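Long-range contacts in glucose-6-phosphate 1-dehydrogenase (Mycobacterium avium, PDB 4LGV), which probably catalyses the NADP+-dependent oxidation of glucose 6-phosphate to 6-phosphogluconolactone, the first step of the pentose phosphate pathway: residues A[191-199]-A[250-258]; A[281-290]-A[435-444]. One frame throughout, in Å; residues are numbered along the deposited sequence. Where two conformers were deposited one is given.

Contact 1 (A[191-199]-A[250-258]); sequences VDHFLGKQP and DVVQNHLLQ
Asp-192 meets Asn-254 through its carboxylate: Asn-254 ND2 donates to Asp-192 OD2 at 2.9 Å and 166°, on the anti side of the oxygen and within the amide plane. The carboxylate reaches helix 246-264 because CG stands opposite the backbone N (chi1 -178°). A water donates to Asp-250 O at 2.9 Å and accepts from His-255 N, which a wider pi-type turn leaves without its bond to the preceding turn; its approach to Asp-192 OD2 is unusually short and therefore less certain. Phe-194 lays CB over one face of His-255, 3.5 Å from the ring centroid, while its own ring runs nearly parallel but slid aside, bringing CE2 to 3.6 Å from Val-251 CG1. Next, Leu-195 CD1 fills the angle between Asn-254 ND2 and His-255 CA, at 3.6 and 3.7 Å. Last, Gln-198 NE2 donates to His-255 ND1 at 3.1 Å, 31° out of the ring plane; even so tilted, the bond would help to fix the ring's rotation. The peptide carries the DHxLGK signature of the glucose-6-phosphate dehydrogenase active site. Lys-163 forms a salt bridge with Asp-192 OD1, Met-229 of strand 222-230 touches Phe-194, Val-251 and His-255, and helix 434-449 touches Gln-253 and Gln-258.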
loop_
_atom_site.group_PDB
_atom_site.type_symbol
_atom_site.label_atom_id
_atom_site.label_comp_id
_atom_site.label_asym_id
_atom_site.label_seq_id
_atom_site.Cartn_x
_atom_site.Cartn_y
_atom_site.Cartn_z
ATOM N N VAL A 191 -18.477 -1.612 36.308
ATOM C CA VAL A 191 -17.155 -1.874 36.841
ATOM C C VAL A 191 -16.742 -3.332 36.610
ATOM O O VAL A 191 -17.411 -4.288 37.085
ATOM C CB VAL A 191 -17.130 -1.608 38.348
ATOM C CG1 VAL A 191 -15.740 -1.808 38.915
ATOM C CG2 VAL A 191 -17.613 -0.180 38.685
ATOM N N ASP A 192 -15.661 -3.507 35.863
ATOM C CA ASP A 192 -15.096 -4.833 35.616
ATOM C C ASP A 192 -13.621 -4.721 35.905
ATOM O O ASP A 192 -12.898 -4.051 35.177
ATOM C CB ASP A 192 -15.347 -5.262 34.168
ATOM C CG ASP A 192 -14.829 -6.679 33.853
ATOM O OD1 ASP A 192 -13.910 -7.174 34.529
ATOM O OD2 ASP A 192 -15.383 -7.316 32.927
ATOM N N HIS A 193 -13.180 -5.364 36.990
ATOM C CA HIS A 193 -11.806 -5.205 37.461
ATOM C C HIS A 193 -10.787 -5.525 36.400
ATOM O O HIS A 193 -9.766 -4.875 36.345
ATOM C CB HIS A 193 -11.569 -6.051 38.700
ATOM C CG HIS A 193 -12.558 -5.769 39.764
ATOM N ND1 HIS A 193 -12.777 -6.624 40.815
ATOM C CD2 HIS A 193 -13.442 -4.747 39.902
ATOM C CE1 HIS A 193 -13.751 -6.138 41.556
ATOM N NE2 HIS A 193 -14.166 -4.999 41.030
ATOM N N PHE A 194 -11.086 -6.502 35.527
ATOM C CA PHE A 194 -10.159 -6.815 34.426
ATOM C C PHE A 194 -9.840 -5.605 33.534
ATOM O O PHE A 194 -8.699 -5.404 33.154
ATOM C CB PHE A 194 -10.650 -7.953 33.573
ATOM C CG PHE A 194 -10.558 -9.294 34.245
ATOM C CD1 PHE A 194 -9.338 -9.825 34.611
ATOM C CD2 PHE A 194 -11.673 -10.028 34.485
ATOM C CE1 PHE A 194 -9.253 -11.059 35.227
ATOM C CE2 PHE A 194 -11.598 -11.249 35.115
ATOM C CZ PHE A 194 -10.393 -11.786 35.484
ATOM N N LEU A 195 -10.832 -4.789 33.239
ATOM C CA LEU A 195 -10.640 -3.588 32.408
ATOM C C LEU A 195 -9.688 -2.579 32.984
ATOM O O LEU A 195 -9.008 -1.897 32.255
ATOM C CB LEU A 195 -11.971 -2.882 32.095
ATOM C CG LEU A 195 -12.513 -3.352 30.759
ATOM C CD1 LEU A 195 -12.889 -4.823 30.839
ATOM C CD2 LEU A 195 -13.716 -2.506 30.385
ATOM N N GLY A 196 -9.595 -2.546 34.314
ATOM C CA GLY A 196 -8.623 -1.722 35.019
ATOM C C GLY A 196 -7.204 -2.047 34.699
ATOM O O GLY A 196 -6.330 -1.248 34.999
ATOM N N LYS A 197 -6.951 -3.212 34.092
ATOM C CA LYS A 197 -5.610 -3.602 33.661
ATOM C C LYS A 197 -5.274 -3.125 32.273
ATOM O O LYS A 197 -4.161 -3.331 31.801
ATOM C CB LYS A 197 -5.484 -5.135 33.634
ATOM C CG LYS A 197 -5.597 -5.800 34.986
ATOM C CD LYS A 197 -5.598 -7.339 34.886
ATOM C CE LYS A 197 -5.345 -7.994 36.242
ATOM N NZ LYS A 197 -3.922 -7.735 36.657
ATOM N N GLN A 198 -6.240 -2.595 31.559
ATOM C CA GLN A 198 -6.017 -2.314 30.170
ATOM C C GLN A 198 -5.270 -1.002 29.977
ATOM O O GLN A 198 -5.697 0.041 30.475
ATOM C CB GLN A 198 -7.340 -2.279 29.425
ATOM C CG GLN A 198 -7.830 -3.684 29.154
ATOM C CD GLN A 198 -9.045 -3.742 28.255
ATOM O OE1 GLN A 198 -9.203 -2.915 27.378
ATOM N NE2 GLN A 198 -9.883 -4.777 28.438
ATOM N N PRO A 199 -4.169 -1.046 29.218
ATOM C CA PRO A 199 -3.411 0.143 28.922
ATOM C C PRO A 199 -4.005 0.864 27.728
ATOM O O PRO A 199 -3.392 0.878 26.637
ATOM C CB PRO A 199 -2.017 -0.426 28.615
ATOM C CG PRO A 199 -2.257 -1.758 28.020
ATOM C CD PRO A 199 -3.534 -2.250 28.656
ATOM N N ASP A 250 -16.693 -14.672 32.252
ATOM C CA ASP A 250 -15.794 -14.041 33.206
ATOM C C ASP A 250 -14.798 -13.117 32.515
ATOM O O ASP A 250 -14.603 -12.018 32.959
ATOM C CB ASP A 250 -15.050 -15.111 34.011
ATOM C CG ASP A 250 -14.245 -14.533 35.135
ATOM O OD1 ASP A 250 -14.749 -13.611 35.809
ATOM O OD2 ASP A 250 -13.107 -15.015 35.371
ATOM N N VAL A 251 -14.156 -13.590 31.449
ATOM C CA VAL A 251 -13.051 -12.842 30.780
ATOM C C VAL A 251 -13.225 -12.529 29.297
ATOM O O VAL A 251 -12.645 -11.551 28.787
ATOM C CB VAL A 251 -11.676 -13.543 30.968
ATOM C CG1 VAL A 251 -11.318 -13.672 32.430
ATOM C CG2 VAL A 251 -11.688 -14.946 30.377
ATOM N N VAL A 252 -14.020 -13.315 28.595
ATOM C CA VAL A 252 -14.127 -13.151 27.150
ATOM C C VAL A 252 -15.096 -12.044 26.725
ATOM O O VAL A 252 -14.713 -11.136 25.969
ATOM C CB VAL A 252 -14.488 -14.475 26.451
ATOM C CG1 VAL A 252 -14.648 -14.272 24.948
ATOM C CG2 VAL A 252 -13.399 -15.499 26.680
ATOM N N GLN A 253 -16.326 -12.139 27.213
ATOM C CA GLN A 253 -17.425 -11.273 26.804
ATOM C C GLN A 253 -17.079 -9.794 26.865
ATOM O O GLN A 253 -17.406 -9.037 25.961
ATOM C CB GLN A 253 -18.665 -11.573 27.662
ATOM C CG GLN A 253 -19.871 -10.659 27.433
ATOM C CD GLN A 253 -19.841 -9.427 28.311
ATOM O OE1 GLN A 253 -19.578 -9.516 29.493
ATOM N NE2 GLN A 253 -20.086 -8.254 27.725
ATOM N N ASN A 254 -16.439 -9.383 27.928
ATOM C CA ASN A 254 -16.113 -7.970 28.155
ATOM C C ASN A 254 -14.604 -7.738 27.983
ATOM O O ASN A 254 -14.185 -7.105 27.032
ATOM C CB ASN A 254 -16.607 -7.522 29.542
ATOM C CG ASN A 254 -16.691 -6.027 29.682
ATOM O OD1 ASN A 254 -16.956 -5.336 28.724
ATOM N ND2 ASN A 254 -16.453 -5.518 30.880
ATOM N N HIS A 255 -13.792 -8.287 28.881
ATOM C CA HIS A 255 -12.347 -7.979 28.914
ATOM C C HIS A 255 -11.619 -8.229 27.600
ATOM O O HIS A 255 -11.050 -7.295 27.007
ATOM C CB HIS A 255 -11.686 -8.771 30.048
ATOM C CG HIS A 255 -10.222 -8.502 30.235
ATOM N ND1 HIS A 255 -9.692 -7.237 30.239
ATOM C CD2 HIS A 255 -9.176 -9.341 30.471
ATOM C CE1 HIS A 255 -8.382 -7.302 30.431
ATOM N NE2 HIS A 255 -8.045 -8.565 30.597
ATOM N N LEU A 256 -11.630 -9.473 27.132
ATOM C CA LEU A 256 -10.794 -9.829 26.011
ATOM C C LEU A 256 -11.323 -9.263 24.709
ATOM O O LEU A 256 -10.544 -8.855 23.862
ATOM C CB LEU A 256 -10.590 -11.339 25.920
ATOM C CG LEU A 256 -9.764 -11.965 27.012
ATOM C CD1 LEU A 256 -9.552 -13.466 26.805
ATOM C CD2 LEU A 256 -8.409 -11.301 27.126
ATOM N N LEU A 257 -12.643 -9.252 24.532
ATOM C CA LEU A 257 -13.208 -8.600 23.341
ATOM C C LEU A 257 -12.946 -7.100 23.342
ATOM O O LEU A 257 -12.711 -6.504 22.297
ATOM C CB LEU A 257 -14.696 -8.893 23.228
ATOM C CG LEU A 257 -15.019 -10.325 22.762
ATOM C CD1 LEU A 257 -16.523 -10.569 22.754
ATOM C CD2 LEU A 257 -14.468 -10.550 21.371
ATOM N N GLN A 258 -12.910 -6.489 24.503
ATOM C CA GLN A 258 -12.549 -5.059 24.575
ATOM C C GLN A 258 -11.075 -4.851 24.184
ATOM O O GLN A 258 -10.745 -3.878 23.555
ATOM C CB GLN A 258 -12.816 -4.500 25.981
ATOM C CG GLN A 258 -14.304 -4.288 26.273
ATOM C CD GLN A 258 -14.778 -2.901 25.915
ATOM O OE1 GLN A 258 -14.050 -1.908 26.094
ATOM N NE2 GLN A 258 -16.010 -2.805 25.423
HETATM O O HOH W 1 -14.510 -9.374 31.825
#

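Contact 2 (A[281-290]-A[435-444])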
loop_
_atom_site.group_PDB
_atom_site.type_symbol
_atom_site.label_atom_id
_atom_site.label_comp_id
_atom_site.label_asym_id
_atom_site.label_seq_id
_atom_site.Cartn_x
_atom_site.Cartn_y
_atom_site.Cartn_z
ATOM N N ALA A 281 -17.255 0.012 19.257
ATOM C CA ALA A 281 -18.516 -0.531 18.851
ATOM C C ALA A 281 -18.474 -0.902 17.368
ATOM O O ALA A 281 -18.970 -1.939 16.985
ATOM C CB ALA A 281 -19.669 0.463 19.121
ATOM N N GLU A 282 -17.889 -0.049 16.544
ATOM C CA GLU A 282 -17.762 -0.370 15.119
ATOM C C GLU A 282 -17.083 -1.713 14.871
ATOM O O GLU A 282 -17.391 -2.354 13.893
ATOM C CB GLU A 282 -16.892 0.654 14.377
ATOM C CG GLU A 282 -17.564 1.938 14.135
ATOM C CD GLU A 282 -16.677 2.877 13.304
ATOM O OE1 GLU A 282 -15.407 2.593 13.019
ATOM O OE2 GLU A 282 -17.290 3.919 12.968
ATOM N N VAL A 283 -16.076 -2.036 15.680
ATOM C CA VAL A 283 -15.379 -3.294 15.532
ATOM C C VAL A 283 -16.369 -4.420 15.740
ATOM O O VAL A 283 -16.463 -5.326 14.942
ATOM C CB VAL A 283 -14.232 -3.450 16.540
ATOM C CG1 VAL A 283 -13.650 -4.863 16.488
ATOM C CG2 VAL A 283 -13.128 -2.450 16.262
ATOM N N PHE A 284 -17.080 -4.366 16.856
ATOM C CA PHE A 284 -17.957 -5.473 17.252
ATOM C C PHE A 284 -19.065 -5.652 16.210
ATOM O O PHE A 284 -19.503 -6.789 15.943
ATOM C CB PHE A 284 -18.545 -5.223 18.654
ATOM C CG PHE A 284 -17.532 -5.148 19.750
ATOM C CD1 PHE A 284 -16.472 -6.067 19.807
ATOM C CD2 PHE A 284 -17.629 -4.175 20.723
ATOM C CE1 PHE A 284 -15.548 -6.003 20.824
ATOM C CE2 PHE A 284 -16.683 -4.102 21.734
ATOM C CZ PHE A 284 -15.643 -5.032 21.801
ATOM N N ARG A 285 -19.512 -4.552 15.618
ATOM C CA ARG A 285 -20.604 -4.633 14.611
ATOM C C ARG A 285 -20.191 -5.348 13.344
ATOM O O ARG A 285 -21.039 -5.752 12.584
ATOM C CB ARG A 285 -21.159 -3.252 14.298
ATOM C CG ARG A 285 -21.942 -2.782 15.517
ATOM C CD ARG A 285 -22.562 -1.427 15.381
ATOM N NE ARG A 285 -23.550 -1.460 14.315
ATOM C CZ ARG A 285 -24.011 -0.392 13.683
ATOM N NH1 ARG A 285 -23.547 0.812 13.963
ATOM N NH2 ARG A 285 -24.928 -0.548 12.739
ATOM N N ALA A 286 -18.901 -5.516 13.124
ATOM C CA ALA A 286 -18.402 -6.194 11.951
ATOM C C ALA A 286 -17.970 -7.603 12.301
ATOM O O ALA A 286 -17.377 -8.300 11.452
ATOM C CB ALA A 286 -17.201 -5.433 11.345
ATOM N N MET A 287 -18.231 -8.025 13.526
ATOM C CA MET A 287 -17.899 -9.390 13.937
ATOM C C MET A 287 -19.148 -10.281 13.904
ATOM O O MET A 287 -20.147 -9.974 14.507
ATOM C CB MET A 287 -17.334 -9.415 15.375
ATOM C CG MET A 287 -16.000 -8.676 15.545
ATOM S SD MET A 287 -15.272 -8.687 17.192
ATOM C CE MET A 287 -14.806 -10.424 17.367
ATOM N N PRO A 288 -19.070 -11.427 13.240
ATOM C CA PRO A 288 -20.142 -12.395 13.307
ATOM C C PRO A 288 -20.165 -13.078 14.678
ATOM O O PRO A 288 -19.155 -13.128 15.374
ATOM C CB PRO A 288 -19.774 -13.405 12.219
ATOM C CG PRO A 288 -18.302 -13.338 12.105
ATOM C CD PRO A 288 -17.883 -11.953 12.548
ATOM N N SER A 289 -21.319 -13.598 15.046
ATOM C CA SER A 289 -21.428 -14.395 16.246
ATOM C C SER A 289 -20.519 -15.627 16.183
ATOM O O SER A 289 -20.261 -16.158 15.128
ATOM C CB SER A 289 -22.895 -14.764 16.478
ATOM O OG SER A 289 -23.405 -15.483 15.379
ATOM N N LEU A 290 -20.057 -16.067 17.339
ATOM C CA LEU A 290 -19.159 -17.224 17.388
ATOM C C LEU A 290 -19.821 -18.496 16.833
ATOM O O LEU A 290 -21.031 -18.712 17.023
ATOM C CB LEU A 290 -18.698 -17.494 18.810
ATOM C CG LEU A 290 -17.907 -16.419 19.513
ATOM C CD1 LEU A 290 -17.626 -16.855 20.919
ATOM C CD2 LEU A 290 -16.613 -16.178 18.779
ATOM N N ASP A 435 -23.832 -0.048 24.086
ATOM C CA ASP A 435 -23.860 -0.612 22.731
ATOM C C ASP A 435 -22.789 -1.732 22.602
ATOM O O ASP A 435 -23.055 -2.769 22.043
ATOM C CB ASP A 435 -23.696 0.482 21.673
ATOM C CG ASP A 435 -22.416 1.356 21.873
ATOM O OD1 ASP A 435 -21.703 1.310 22.912
ATOM O OD2 ASP A 435 -22.142 2.142 20.983
ATOM N N ALA A 436 -21.619 -1.535 23.183
ATOM C CA ALA A 436 -20.583 -2.571 23.149
ATOM C C ALA A 436 -20.980 -3.802 23.968
ATOM O O ALA A 436 -20.764 -4.944 23.574
ATOM C CB ALA A 436 -19.280 -2.006 23.667
ATOM N N ILE A 437 -21.586 -3.559 25.110
ATOM C CA ILE A 437 -22.050 -4.647 25.926
ATOM C C ILE A 437 -22.995 -5.547 25.101
ATOM O O ILE A 437 -22.833 -6.764 25.072
ATOM C CB ILE A 437 -22.702 -4.096 27.218
ATOM C CG1 ILE A 437 -21.679 -3.273 28.048
ATOM C CG2 ILE A 437 -23.555 -5.172 27.896
ATOM C CD1 ILE A 437 -21.124 -3.931 29.270
ATOM N N GLU A 438 -23.970 -4.944 24.444
ATOM C CA GLU A 438 -24.972 -5.702 23.701
ATOM C C GLU A 438 -24.383 -6.413 22.496
ATOM O O GLU A 438 -24.703 -7.545 22.250
ATOM C CB GLU A 438 -26.142 -4.805 23.334
ATOM C CG GLU A 438 -26.840 -4.373 24.606
ATOM C CD GLU A 438 -28.214 -3.730 24.417
ATOM O OE1 GLU A 438 -28.828 -3.900 23.338
ATOM O OE2 GLU A 438 -28.684 -3.096 25.417
ATOM N N GLU A 439 -23.459 -5.794 21.803
ATOM C CA GLU A 439 -22.794 -6.472 20.716
ATOM C C GLU A 439 -21.957 -7.638 21.195
ATOM O O GLU A 439 -21.930 -8.669 20.552
ATOM C CB GLU A 439 -21.859 -5.525 19.942
ATOM C CG GLU A 439 -22.555 -4.458 19.106
ATOM C CD GLU A 439 -23.481 -5.004 18.049
ATOM O OE1 GLU A 439 -23.185 -6.033 17.399
ATOM O OE2 GLU A 439 -24.550 -4.411 17.883
ATOM N N THR A 440 -21.255 -7.501 22.311
ATOM C CA THR A 440 -20.414 -8.614 22.771
ATOM C C THR A 440 -21.242 -9.773 23.281
ATOM O O THR A 440 -20.843 -10.919 23.114
ATOM C CB THR A 440 -19.378 -8.206 23.813
ATOM O OG1 THR A 440 -20.017 -7.523 24.878
ATOM C CG2 THR A 440 -18.343 -7.255 23.168
ATOM N N TRP A 441 -22.407 -9.486 23.871
ATOM C CA TRP A 441 -23.336 -10.563 24.244
ATOM C C TRP A 441 -23.875 -11.280 23.000
ATOM O O TRP A 441 -23.915 -12.501 22.979
ATOM C CB TRP A 441 -24.503 -10.057 25.114
ATOM C CG TRP A 441 -24.112 -9.853 26.594
ATOM C CD1 TRP A 441 -24.110 -8.672 27.282
ATOM C CD2 TRP A 441 -23.624 -10.838 27.484
ATOM N NE1 TRP A 441 -23.660 -8.860 28.552
ATOM C CE2 TRP A 441 -23.332 -10.182 28.707
ATOM C CE3 TRP A 441 -23.361 -12.211 27.368
ATOM C CZ2 TRP A 441 -22.827 -10.857 29.819
ATOM C CZ3 TRP A 441 -22.866 -12.887 28.477
ATOM C CH2 TRP A 441 -22.609 -12.207 29.689
ATOM N N ARG A 442 -24.219 -10.526 21.950
ATOM C CA ARG A 442 -24.643 -11.159 20.695
ATOM C C ARG A 442 -23.547 -12.088 20.183
ATOM O O ARG A 442 -23.817 -13.219 19.799
ATOM C CB ARG A 442 -24.931 -10.099 19.636
ATOM C CG ARG A 442 -25.141 -10.672 18.232
ATOM C CD ARG A 442 -25.251 -9.614 17.155
ATOM N NE ARG A 442 -24.033 -8.809 16.988
ATOM C CZ ARG A 442 -22.904 -9.204 16.396
ATOM N NH1 ARG A 442 -22.764 -10.415 15.904
ATOM N NH2 ARG A 442 -21.891 -8.364 16.273
ATOM N N ILE A 443 -22.302 -11.612 20.215
ATOM C CA ILE A 443 -21.181 -12.385 19.710
ATOM C C ILE A 443 -21.014 -13.714 20.432
ATOM O O ILE A 443 -20.867 -14.744 19.781
ATOM C CB ILE A 443 -19.880 -11.564 19.754
ATOM C CG1 ILE A 443 -19.965 -10.452 18.725
ATOM C CG2 ILE A 443 -18.674 -12.409 19.432
ATOM C CD1 ILE A 443 -18.977 -9.345 18.937
ATOM N N VAL A 444 -21.086 -13.709 21.759
ATOM C CA VAL A 444 -20.802 -14.938 22.554
ATOM C C VAL A 444 -22.023 -15.838 22.753
ATOM O O VAL A 444 -21.888 -16.997 23.109
ATOM C CB VAL A 444 -20.170 -14.640 23.936
ATOM C CG1 VAL A 444 -18.890 -13.833 23.794
ATOM C CG2 VAL A 444 -21.140 -13.925 24.881
#
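Phe-284 is a knob in a hole formed by Ala-436, Glu-439, Thr-440 and Ile-443, so helices 273-284 and 434-449 pack here by a knob-into-hole contact. The evidence for tight packing is the CH-pi geometry: Thr-440 CG2 stands 3.7 Å from the centroid of the Phe-284 ring, only 7° off its normal, while Ala-436 CB lies at the ring edge, 3.9 Å from CE2. Ile-443 CD1 extends the apolar patch to Met-287 CB, also at 3.9 Å. The outer side is polar and partly exposed. There Arg-442, bent at chi3 (63°), presents its guanidinium edge-on to the turn spanning Phe-284 to Met-287; NH1 and NH2 both donate to Met-287 O at 3.0 Å, in the carbonyl plane. Its NE and NH2 also grip Glu-439 OE1, each at 2.9 Å, a side-on salt bridge that fixes how the guanidinium is turned. Arg-285 lays only its CG against Glu-439 CD; its guanidinium leads off to a salt bridge with Asp-275 of the second subunit. Beyond Pro-288 the chain returns to the helix, where Leu-290 N donates to Ile-443 O at 2.9 Å, almost perfectly straight at 179°.

In the fold
The centre of contact 1 lies about 2 Å from the centre of the chain, that of contact 2 about 16 Å; the first is buried, the second only partly buried. They share no helix, but helix 246-264 of contact 1 leads along the chain into helix 273-284 of contact 2, and the two sites touch: Gln-253 NE2 lies 2.9 Å from Thr-440 OG1, a probable hydrogen bond, and Leu-257 O meets Phe-284 CE1. Contact 1 joins the NAD-binding and C-terminal family regions through amide donors to the carboxylate of Asp-192 and the ring of His-255, with one water between. Contact 2 stays within the C-terminal region; its apolar core is edged by arginine-to-carbonyl bonds, with charged residues turned toward another subunit.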